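Local coordinates for protein Niban 2 (Homo sapiens, PDB 7CTP), which may suppress apoptosis and promote melanoma cell invasion, as a PH-domain-containing protein of the cytoplasm, membrane and cell junctions, at residues T6-D9 / D10-Q14; S320-R323 / A324-P328; R470-E473 / R474-K478; Q542-M545 / K546-Q550. All blocks are in the same frame, centred on the assembly; numbering follows the deposited sequence.

Contact 1 (T6-D9 / D10-Q14); sequences THLD and DARRQ
Asp9 O receives Arg13 N at 2.9 Å with an N-H...O angle of 170°, a first-turn bond at the start of helix 10-48, while Leu8 just before it has already left the helical backbone conformation of helix 3-7. The Asp9 side chain turns back over the same turn. Its CG sits between the backbone N and the carbonyl carbon (chi1 66°), which lets OD1 meet Arg12 N almost head-on at 2.9 Å. Asp9 is therefore the N-cap of the long helix, at a break between two helices. Leu8 O is gripped three times: Arg13 NE donates to it at 3.0 Å, tilted out of the carbonyl plane, and waters 1 and 2 donate as well. Water 1 also accepts from Arg13 NH2 at 2.9 Å, and water 2 also donates to Asp10 OD1 at 2.7 Å. The extended Arg13 chain crosses Leu8 at about a right angle, with Leu8 CD1 over one guanidinium face, 3.9 Å from NH2. An alanine in place of Arg13 would remove both side-chain donors and is likely to leave Leu8 O with water partners alone here and water 1 without its guanidinium donor. In Arg12 the anti first torsion (172°) sets CG 4.0 Å from Leu8 CD2; the chain then bends at chi2 and chi3, and NH1 makes a salt bridge with Glu251. Leu8 itself packs on Ala273 and Val274 of helix 260-337.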
loop_
_atom_site.group_PDB
_atom_site.type_symbol
_atom_site.label_atom_id
_atom_site.label_comp_id
_atom_site.label_asym_id
_atom_site.label_seq_id
_atom_site.Cartn_x
_atom_site.Cartn_y
_atom_site.Cartn_z
ATOM N N THR A 6 7.254 8.946 -33.712
ATOM C CA THR A 6 8.629 9.338 -33.992
ATOM C C THR A 6 9.607 8.662 -33.043
ATOM O O THR A 6 10.598 8.069 -33.481
ATOM C CB THR A 6 8.776 10.853 -33.898
ATOM O OG1 THR A 6 7.859 11.473 -34.806
ATOM C CG2 THR A 6 10.208 11.265 -34.252
ATOM N N HIS A 7 9.340 8.732 -31.739
ATOM C CA HIS A 7 10.323 8.316 -30.753
ATOM C C HIS A 7 10.084 6.921 -30.205
ATOM O O HIS A 7 11.034 6.301 -29.708
ATOM C CB HIS A 7 10.372 9.326 -29.607
ATOM C CG HIS A 7 10.701 10.714 -30.058
ATOM N ND1 HIS A 7 11.909 11.035 -30.639
ATOM C CD2 HIS A 7 9.971 11.854 -30.046
ATOM C CE1 HIS A 7 11.915 12.318 -30.952
ATOM N NE2 HIS A 7 10.752 12.839 -30.600
ATOM N N LEU A 8 8.868 6.399 -30.295
ATOM C CA LEU A 8 8.682 4.992 -29.959
ATOM C C LEU A 8 8.370 4.190 -31.215
ATOM O O LEU A 8 7.332 3.520 -31.292
ATOM C CB LEU A 8 7.579 4.820 -28.907
ATOM C CG LEU A 8 7.883 5.468 -27.560
ATOM C CD1 LEU A 8 6.716 5.318 -26.601
ATOM C CD2 LEU A 8 9.143 4.860 -26.959
ATOM N N ASP A 9 9.268 4.232 -32.200
ATOM C CA ASP A 9 9.087 3.406 -33.382
ATOM C C ASP A 9 9.324 1.936 -33.036
ATOM O O ASP A 9 9.650 1.575 -31.901
ATOM C CB ASP A 9 9.982 3.881 -34.536
ATOM C CG ASP A 9 11.476 3.721 -34.269
ATOM O OD1 ASP A 9 11.882 3.085 -33.273
ATOM O OD2 ASP A 9 12.263 4.257 -35.083
ATOM N N ASP A 10 9.123 1.070 -34.030
ATOM C CA ASP A 10 9.200 -0.365 -33.769
ATOM C C ASP A 10 10.563 -0.761 -33.213
ATOM O O ASP A 10 10.648 -1.596 -32.305
ATOM C CB ASP A 10 8.890 -1.151 -35.039
ATOM C CG ASP A 10 7.401 -1.253 -35.311
ATOM O OD1 ASP A 10 6.604 -0.762 -34.485
ATOM O OD2 ASP A 10 7.036 -1.829 -36.352
ATOM N N ALA A 11 11.640 -0.169 -33.734
ATOM C CA ALA A 11 12.975 -0.546 -33.277
ATOM C C ALA A 11 13.165 -0.185 -31.812
ATOM O O ALA A 11 13.693 -0.982 -31.025
ATOM C CB ALA A 11 14.047 0.130 -34.135
ATOM N N ARG A 12 12.744 1.025 -31.435
ATOM C CA ARG A 12 12.890 1.459 -30.054
ATOM C C ARG A 12 12.010 0.634 -29.129
ATOM O O ARG A 12 12.445 0.244 -28.041
ATOM C CB ARG A 12 12.571 2.945 -29.929
ATOM C CG ARG A 12 12.506 3.428 -28.490
ATOM C CD ARG A 12 13.886 3.760 -27.984
ATOM N NE ARG A 12 14.435 4.951 -28.635
ATOM C CZ ARG A 12 15.729 5.148 -28.867
ATOM N NH1 ARG A 12 16.616 4.230 -28.505
ATOM N NH2 ARG A 12 16.139 6.257 -29.469
ATOM N N ARG A 13 10.780 0.338 -29.553
ATOM C CA ARG A 13 9.927 -0.513 -28.732
ATOM C C ARG A 13 10.543 -1.894 -28.552
ATOM O O ARG A 13 10.460 -2.475 -27.467
ATOM C CB ARG A 13 8.526 -0.602 -29.334
ATOM C CG ARG A 13 7.767 0.720 -29.219
ATOM C CD ARG A 13 6.335 0.578 -29.724
ATOM N NE ARG A 13 5.574 1.814 -29.546
ATOM C CZ ARG A 13 4.687 2.022 -28.574
ATOM N NH1 ARG A 13 4.440 1.065 -27.688
ATOM N NH2 ARG A 13 4.042 3.185 -28.493
ATOM N N GLN A 14 11.213 -2.422 -29.582
ATOM C CA GLN A 14 11.825 -3.741 -29.421
ATOM C C GLN A 14 12.983 -3.688 -28.427
ATOM O O GLN A 14 13.152 -4.601 -27.607
ATOM C CB GLN A 14 12.288 -4.282 -30.771
ATOM C CG GLN A 14 12.933 -5.674 -30.687
ATOM C CD GLN A 14 12.004 -6.715 -30.085
ATOM O OE1 GLN A 14 12.399 -7.481 -29.200
ATOM N NE2 GLN A 14 10.765 -6.752 -30.562
HETATM O O HOH W 1 4.362 4.460 -31.116
HETATM O O HOH W 2 6.029 1.468 -33.021
#

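Contact 2 (S320-R323 / A324-P328); sequences SKIR and AFILP
Arg323 O is held by two backbone donors, Leu327 N at 2.8 Å in the carbonyl plane on a lone pair, and Ile326 N in a weak bond with an N-H...O angle of only 124°. Ile322 O is shared in the same manner: Ile326 N reaches it at 2.9 Å, and Phe325 N adds a weak bond. This mixing of i+4 with i+3 bonds belongs to a kinked stretch of helix 260-337, where the nitrogen of Pro328, having no N-H to donate, makes no bond to the turn before. Side chains follow the turns. Ile322 CG2 and Ile326 CG2 approach to 4.2 Å on the buried side; Ile322 leans on Thr535 and Tyr536 of helix 532-555, and Ile326 on Thr510 and Cys511 of helix 464-511. In Phe325, CG lies anti to the backbone N (chi1 166°), which carries the ring away from the preceding turn, with Ile322 O near the ring plane at its edge; the ring makes a cation-pi contact with Arg517. Arg323 bends at chi3, and its NH2 forms a salt bridge with Glu316 about two turns back along the same helix, while its CD stands 4.5 Å from Leu327 CD2, a loose approach. The root of the leucine is much closer: Leu327 CB lies 3.1 Å from Arg323 O.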
loop_
_atom_site.group_PDB
_atom_site.type_symbol
_atom_site.label_atom_id
_atom_site.label_comp_id
_atom_site.label_asym_id
_atom_site.label_seq_id
_atom_site.Cartn_x
_atom_site.Cartn_y
_atom_site.Cartn_z
ATOM N N SER A 320 23.418 -20.427 12.830
ATOM C CA SER A 320 24.494 -20.422 13.816
ATOM C C SER A 320 25.821 -20.052 13.175
ATOM O O SER A 320 26.623 -19.326 13.772
ATOM C CB SER A 320 24.595 -21.786 14.497
ATOM O OG SER A 320 25.154 -22.739 13.601
ATOM N N LYS A 321 26.064 -20.528 11.949
ATOM C CA LYS A 321 27.306 -20.215 11.252
ATOM C C LYS A 321 27.322 -18.766 10.780
ATOM O O LYS A 321 28.374 -18.116 10.770
ATOM C CB LYS A 321 27.488 -21.155 10.066
ATOM C CG LYS A 321 27.565 -22.619 10.444
ATOM C CD LYS A 321 28.802 -22.922 11.277
ATOM C CE LYS A 321 28.967 -24.433 11.450
ATOM N NZ LYS A 321 29.320 -24.797 12.851
ATOM N N ILE A 322 26.166 -18.253 10.363
ATOM C CA ILE A 322 26.079 -16.850 9.965
ATOM C C ILE A 322 26.268 -15.937 11.177
ATOM O O ILE A 322 26.986 -14.930 11.110
ATOM C CB ILE A 322 24.739 -16.593 9.255
ATOM C CG1 ILE A 322 24.693 -17.360 7.928
ATOM C CG2 ILE A 322 24.512 -15.097 9.047
ATOM C CD1 ILE A 322 23.315 -17.322 7.265
ATOM N N ARG A 323 25.620 -16.280 12.297
ATOM C CA ARG A 323 25.776 -15.532 13.545
ATOM C C ARG A 323 27.243 -15.413 13.936
ATOM O O ARG A 323 27.740 -14.315 14.218
ATOM C CB ARG A 323 24.992 -16.213 14.665
ATOM C CG ARG A 323 23.569 -15.770 14.822
ATOM C CD ARG A 323 22.952 -16.368 16.076
ATOM N NE ARG A 323 21.640 -16.952 15.807
ATOM C CZ ARG A 323 21.393 -18.259 15.755
ATOM N NH1 ARG A 323 22.366 -19.135 15.967
ATOM N NH2 ARG A 323 20.165 -18.689 15.501
ATOM N N ALA A 324 27.950 -16.546 13.958
ATOM C CA ALA A 324 29.372 -16.541 14.290
ATOM C C ALA A 324 30.133 -15.529 13.448
ATOM O O ALA A 324 31.077 -14.891 13.928
ATOM C CB ALA A 324 29.962 -17.939 14.101
ATOM N N PHE A 325 29.709 -15.345 12.198
ATOM C CA PHE A 325 30.416 -14.496 11.248
ATOM C C PHE A 325 30.066 -13.019 11.427
ATOM O O PHE A 325 30.954 -12.159 11.417
ATOM C CB PHE A 325 30.097 -14.977 9.831
ATOM C CG PHE A 325 30.473 -14.016 8.739
ATOM C CD1 PHE A 325 31.800 -13.732 8.466
ATOM C CD2 PHE A 325 29.491 -13.434 7.948
ATOM C CE1 PHE A 325 32.138 -12.859 7.446
ATOM C CE2 PHE A 325 29.825 -12.562 6.927
ATOM C CZ PHE A 325 31.150 -12.273 6.678
ATOM N N ILE A 326 28.788 -12.701 11.615
ATOM C CA ILE A 326 28.331 -11.322 11.495
ATOM C C ILE A 326 27.820 -10.720 12.801
ATOM O O ILE A 326 27.721 -9.485 12.890
ATOM C CB ILE A 326 27.254 -11.197 10.397
ATOM C CG1 ILE A 326 27.181 -9.752 9.901
ATOM C CG2 ILE A 326 25.900 -11.607 10.945
ATOM C CD1 ILE A 326 28.532 -9.210 9.471
ATOM N N LEU A 327 27.486 -11.532 13.806
ATOM C CA LEU A 327 26.848 -10.988 15.004
ATOM C C LEU A 327 27.679 -9.917 15.708
ATOM O O LEU A 327 27.089 -8.904 16.122
ATOM C CB LEU A 327 26.499 -12.120 15.978
ATOM C CG LEU A 327 25.521 -11.761 17.092
ATOM C CD1 LEU A 327 24.262 -11.160 16.503
ATOM C CD2 LEU A 327 25.185 -12.981 17.931
ATOM N N PRO A 328 29.002 -10.061 15.889
ATOM C CA PRO A 328 29.758 -8.975 16.542
ATOM C C PRO A 328 29.579 -7.621 15.875
ATOM O O PRO A 328 29.204 -6.645 16.539
ATOM C CB PRO A 328 31.209 -9.465 16.450
ATOM C CG PRO A 328 31.100 -10.944 16.449
ATOM C CD PRO A 328 29.861 -11.235 15.640
#

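Contact 3 (R470-E473 / R474-K478)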
loop_
_atom_site.group_PDB
_atom_site.type_symbol
_atom_site.label_atom_id
_atom_site.label_comp_id
_atom_site.label_asym_id
_atom_site.label_seq_id
_atom_site.Cartn_x
_atom_site.Cartn_y
_atom_site.Cartn_z
ATOM N N ARG A 470 -25.639 -0.866 25.514
ATOM C CA ARG A 470 -24.854 -1.959 26.087
ATOM C C ARG A 470 -24.055 -2.689 25.020
ATOM O O ARG A 470 -22.910 -3.085 25.262
ATOM C CB ARG A 470 -25.749 -2.954 26.829
ATOM C CG ARG A 470 -25.778 -2.757 28.336
ATOM C CD ARG A 470 -26.960 -3.487 28.956
ATOM N NE ARG A 470 -27.026 -4.897 28.570
ATOM C CZ ARG A 470 -27.980 -5.431 27.812
ATOM N NH1 ARG A 470 -27.955 -6.727 27.526
ATOM N NH2 ARG A 470 -28.947 -4.672 27.319
ATOM N N VAL A 471 -24.655 -2.900 23.847
ATOM C CA VAL A 471 -23.912 -3.469 22.729
ATOM C C VAL A 471 -22.776 -2.537 22.325
ATOM O O VAL A 471 -21.657 -2.983 22.030
ATOM C CB VAL A 471 -24.865 -3.753 21.554
ATOM C CG1 VAL A 471 -24.076 -4.074 20.284
ATOM C CG2 VAL A 471 -25.815 -4.890 21.905
ATOM N N LEU A 472 -23.044 -1.228 22.316
ATOM C CA LEU A 472 -22.014 -0.250 21.981
ATOM C C LEU A 472 -20.857 -0.319 22.967
ATOM O O LEU A 472 -19.687 -0.330 22.571
ATOM C CB LEU A 472 -22.621 1.157 21.939
ATOM C CG LEU A 472 -21.665 2.346 21.846
ATOM C CD1 LEU A 472 -20.898 2.320 20.520
ATOM C CD2 LEU A 472 -22.398 3.662 22.000
ATOM N N GLU A 473 -21.168 -0.397 24.264
ATOM C CA GLU A 473 -20.108 -0.468 25.265
ATOM C C GLU A 473 -19.285 -1.745 25.111
ATOM O O GLU A 473 -18.069 -1.738 25.339
ATOM C CB GLU A 473 -20.708 -0.362 26.668
ATOM C CG GLU A 473 -19.772 0.208 27.730
ATOM C CD GLU A 473 -19.260 1.608 27.404
ATOM O OE1 GLU A 473 -20.046 2.451 26.918
ATOM O OE2 GLU A 473 -18.055 1.858 27.639
ATOM N N ARG A 474 -19.926 -2.849 24.707
ATOM C CA ARG A 474 -19.191 -4.089 24.464
ATOM C C ARG A 474 -18.270 -3.961 23.257
ATOM O O ARG A 474 -17.145 -4.478 23.270
ATOM C CB ARG A 474 -20.154 -5.253 24.246
ATOM C CG ARG A 474 -20.660 -5.905 25.514
ATOM C CD ARG A 474 -21.704 -6.964 25.197
ATOM N NE ARG A 474 -21.133 -8.139 24.542
ATOM C CZ ARG A 474 -21.802 -8.918 23.695
ATOM N NH1 ARG A 474 -23.067 -8.645 23.398
ATOM N NH2 ARG A 474 -21.208 -9.970 23.143
ATOM N N VAL A 475 -18.748 -3.315 22.193
ATOM C CA VAL A 475 -17.936 -3.173 20.988
ATOM C C VAL A 475 -16.769 -2.228 21.245
ATOM O O VAL A 475 -15.657 -2.438 20.744
ATOM C CB VAL A 475 -18.818 -2.716 19.809
ATOM C CG1 VAL A 475 -17.976 -2.448 18.558
ATOM C CG2 VAL A 475 -19.872 -3.772 19.518
ATOM N N LEU A 476 -16.993 -1.187 22.049
ATOM C CA LEU A 476 -15.913 -0.265 22.384
ATOM C C LEU A 476 -14.780 -0.966 23.131
ATOM O O LEU A 476 -13.600 -0.659 22.910
ATOM C CB LEU A 476 -16.459 0.904 23.206
ATOM C CG LEU A 476 -17.349 1.914 22.478
ATOM C CD1 LEU A 476 -17.965 2.891 23.483
ATOM C CD2 LEU A 476 -16.581 2.667 21.378
ATOM N N LYS A 477 -15.104 -1.907 24.026
ATOM C CA LYS A 477 -14.032 -2.619 24.726
ATOM C C LYS A 477 -13.275 -3.541 23.775
ATOM O O LYS A 477 -12.043 -3.631 23.843
ATOM C CB LYS A 477 -14.577 -3.399 25.930
ATOM C CG LYS A 477 -15.287 -2.505 26.938
ATOM C CD LYS A 477 -15.151 -2.921 28.397
ATOM C CE LYS A 477 -15.928 -1.958 29.310
ATOM N NZ LYS A 477 -17.417 -2.119 29.234
ATOM N N LYS A 478 -13.988 -4.207 22.860
ATOM C CA LYS A 478 -13.299 -4.990 21.836
ATOM C C LYS A 478 -12.455 -4.086 20.946
ATOM O O LYS A 478 -11.326 -4.440 20.580
ATOM C CB LYS A 478 -14.302 -5.784 20.996
ATOM C CG LYS A 478 -15.138 -6.796 21.795
ATOM C CD LYS A 478 -16.224 -7.415 20.923
ATOM C CE LYS A 478 -17.153 -8.318 21.738
ATOM N NZ LYS A 478 -16.458 -9.541 22.228
#
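The carboxylate of Glu473 has Leu476 CD1 standing above its plane, offset from its centre and 4.0 Å from OE1. Of the guanidinium groups, that of Arg470 is engaged through NH1 in a salt bridge with Glu454, and that of Arg474 is swung off by a bend at chi3. The motif is an amphipathic helical turn within helix 464-511, with charged residues on one side and Val471, Leu472, Val475 and Leu476 on the other. Regular i to i+4 backbone bonds support it, among them Leu476 N to Leu472 O at 2.9 Å with an angle of 159°. The apolar residues pair at the same spacing: Val471 CG1 lies 4.3 Å from Val475 CG2, and Leu472 CD1 4.1 Å from Leu476 CG. Val471 packs on Phe447 and Leu450 of helix 422-455, whereas Leu472 and Val475 share Phe364 of helix 342-378. Glu473 and Lys477 carry opposite charges, yet OE2 and NZ remain 4.3 Å apart, beyond a salt bridge. Lys477 folds back at chi2 and chi4 instead, setting NZ 3.6 Å from Glu473 CG.

Contact 4 (Q542-M545 / K546-Q550)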
loop_
_atom_site.group_PDB
_atom_site.type_symbol
_atom_site.label_atom_id
_atom_site.label_comp_id
_atom_site.label_asym_id
_atom_site.label_seq_id
_atom_site.Cartn_x
_atom_site.Cartn_y
_atom_site.Cartn_z
ATOM N N GLN A 542 17.160 -10.202 14.332
ATOM C CA GLN A 542 17.141 -10.549 15.748
ATOM C C GLN A 542 18.014 -9.607 16.571
ATOM O O GLN A 542 17.789 -9.461 17.776
ATOM C CB GLN A 542 17.574 -12.000 15.946
ATOM C CG GLN A 542 16.479 -13.013 15.611
ATOM C CD GLN A 542 15.196 -12.768 16.382
ATOM O OE1 GLN A 542 15.220 -12.508 17.586
ATOM N NE2 GLN A 542 14.063 -12.859 15.692
ATOM N N THR A 543 18.979 -8.932 15.940
ATOM C CA THR A 543 19.839 -8.013 16.682
ATOM C C THR A 543 19.122 -6.720 17.063
ATOM O O THR A 543 19.517 -6.062 18.032
ATOM C CB THR A 543 21.096 -7.684 15.878
ATOM O OG1 THR A 543 20.746 -6.861 14.756
ATOM C CG2 THR A 543 21.764 -8.941 15.395
ATOM N N VAL A 544 18.083 -6.322 16.325
ATOM C CA VAL A 544 17.306 -5.149 16.728
ATOM C C VAL A 544 16.051 -5.506 17.504
ATOM O O VAL A 544 15.410 -4.602 18.065
ATOM C CB VAL A 544 16.900 -4.277 15.523
ATOM C CG1 VAL A 544 18.092 -3.602 14.931
ATOM C CG2 VAL A 544 16.151 -5.100 14.485
ATOM N N MET A 545 15.687 -6.789 17.567
ATOM C CA MET A 545 14.383 -7.169 18.099
ATOM C C MET A 545 14.224 -6.762 19.558
ATOM O O MET A 545 13.160 -6.275 19.959
ATOM C CB MET A 545 14.178 -8.671 17.930
ATOM C CG MET A 545 12.731 -9.061 17.713
ATOM S SD MET A 545 11.947 -8.096 16.415
ATOM C CE MET A 545 10.249 -8.193 16.943
ATOM N N LYS A 546 15.269 -6.951 20.369
ATOM C CA LYS A 546 15.181 -6.586 21.782
ATOM C C LYS A 546 14.926 -5.093 21.944
ATOM O O LYS A 546 13.975 -4.686 22.622
ATOM C CB LYS A 546 16.454 -6.998 22.525
ATOM C CG LYS A 546 16.487 -6.560 23.996
ATOM C CD LYS A 546 17.671 -7.183 24.722
ATOM C CE LYS A 546 18.004 -6.439 26.010
ATOM N NZ LYS A 546 19.267 -5.648 25.917
ATOM N N ASP A 547 15.752 -4.263 21.297
ATOM C CA ASP A 547 15.583 -2.816 21.388
ATOM C C ASP A 547 14.203 -2.378 20.904
ATOM O O ASP A 547 13.574 -1.507 21.515
ATOM C CB ASP A 547 16.682 -2.106 20.598
ATOM C CG ASP A 547 18.042 -2.205 21.266
ATOM O OD1 ASP A 547 18.113 -2.009 22.501
ATOM O OD2 ASP A 547 19.038 -2.487 20.563
ATOM N N ILE A 548 13.702 -2.987 19.826
ATOM C CA ILE A 548 12.410 -2.579 19.276
ATOM C C ILE A 548 11.271 -3.008 20.187
ATOM O O ILE A 548 10.376 -2.215 20.500
ATOM C CB ILE A 548 12.225 -3.139 17.856
ATOM C CG1 ILE A 548 13.124 -2.382 16.884
ATOM C CG2 ILE A 548 10.755 -3.054 17.437
ATOM C CD1 ILE A 548 13.025 -2.867 15.479
ATOM N N LEU A 549 11.264 -4.278 20.601
ATOM C CA LEU A 549 10.190 -4.739 21.474
ATOM C C LEU A 549 10.213 -3.996 22.795
ATOM O O LEU A 549 9.156 -3.722 23.373
ATOM C CB LEU A 549 10.283 -6.248 21.704
ATOM C CG LEU A 549 9.965 -7.120 20.491
ATOM C CD1 LEU A 549 10.635 -8.477 20.625
ATOM C CD2 LEU A 549 8.461 -7.263 20.287
ATOM N N GLN A 550 11.407 -3.640 23.276
ATOM C CA GLN A 550 11.512 -2.908 24.533
ATOM C C GLN A 550 11.194 -1.428 24.355
ATOM O O GLN A 550 10.633 -0.806 25.261
ATOM C CB GLN A 550 12.907 -3.089 25.146
ATOM C CG GLN A 550 12.957 -4.014 26.372
ATOM C CD GLN A 550 12.111 -3.540 27.547
ATOM O OE1 GLN A 550 11.476 -2.485 27.502
ATOM N NE2 GLN A 550 12.100 -4.332 28.612
HETATM O O HOH W 3 17.740 -8.482 20.079
#
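Met545 swings its chain back at chi2 (50°) and Leu549 places CG anti to its carbonyl carbon (chi1 -69°), and these two torsions bring the side chains together obliquely, one turn apart. Leu549 CD1 fits into the bend of the methionine: it lies 3.6 Å from Met545 CG and 3.7 Å from Met545 CE, so both ends of the thioether chain touch a single methyl. Leu549 N also bonds to Met545 O at 2.8 Å with an angle of 170°, fixing the spacing of the pair. An alanine at Leu549 would take away both branches, and Met545 CE would probably be left with a gap beside it and freer to turn. On the neighbouring strip Val544 and Ile548 lie side by side and point the same way, with Val544 CG2 4.0 Å from Ile548 CD1. Ile548 N bonds to Val544 O at 2.9 Å. Both residues pack on Leu496 of helix 464-511, while Val544 also meets Val334 of helix 260-337. Two residues earlier the regular pattern fails: Gln542 O and Lys546 N are 4.4 Å apart, too far for a direct bond. Water 3 bridges them, accepting from Lys546 N at 2.9 Å and donating to Gln542 O. Thr543 O and Asp547 N are likewise unbonded, and i to i+4 bonding resumes with Val544 O and Ile548 N. The evidence thus describes a widened turn of helix 532-555 bridged by a water, followed by apolar i to i+4 pairs, in a helix whose side chains pack on helices 464-511 and 260-337.

Overall arrangement
All four contacts are local; contacts 2 to 4 lie within long helices, contact 1 at the junction of helices 3-7 and 10-48. One pair alone touches: contact 2 and contact 4, whose centres are about 17 Å apart, meet where Leu327 CD1 packs 3.5 Å from Thr543 CG2, joining helix 260-337 to helix 532-555. Contact 3 is about 34 Å from contact 4 between centres, yet the two are linked through helix 464-511, which carries contact 3 and also supplies Leu496 to contact 4 and Thr510 to contact 2. Contact 1 is remote, about 51 Å from contact 2 and about 62 Å from contact 3 between centres, although its Leu8 rests on helix 260-337, which carries contact 2.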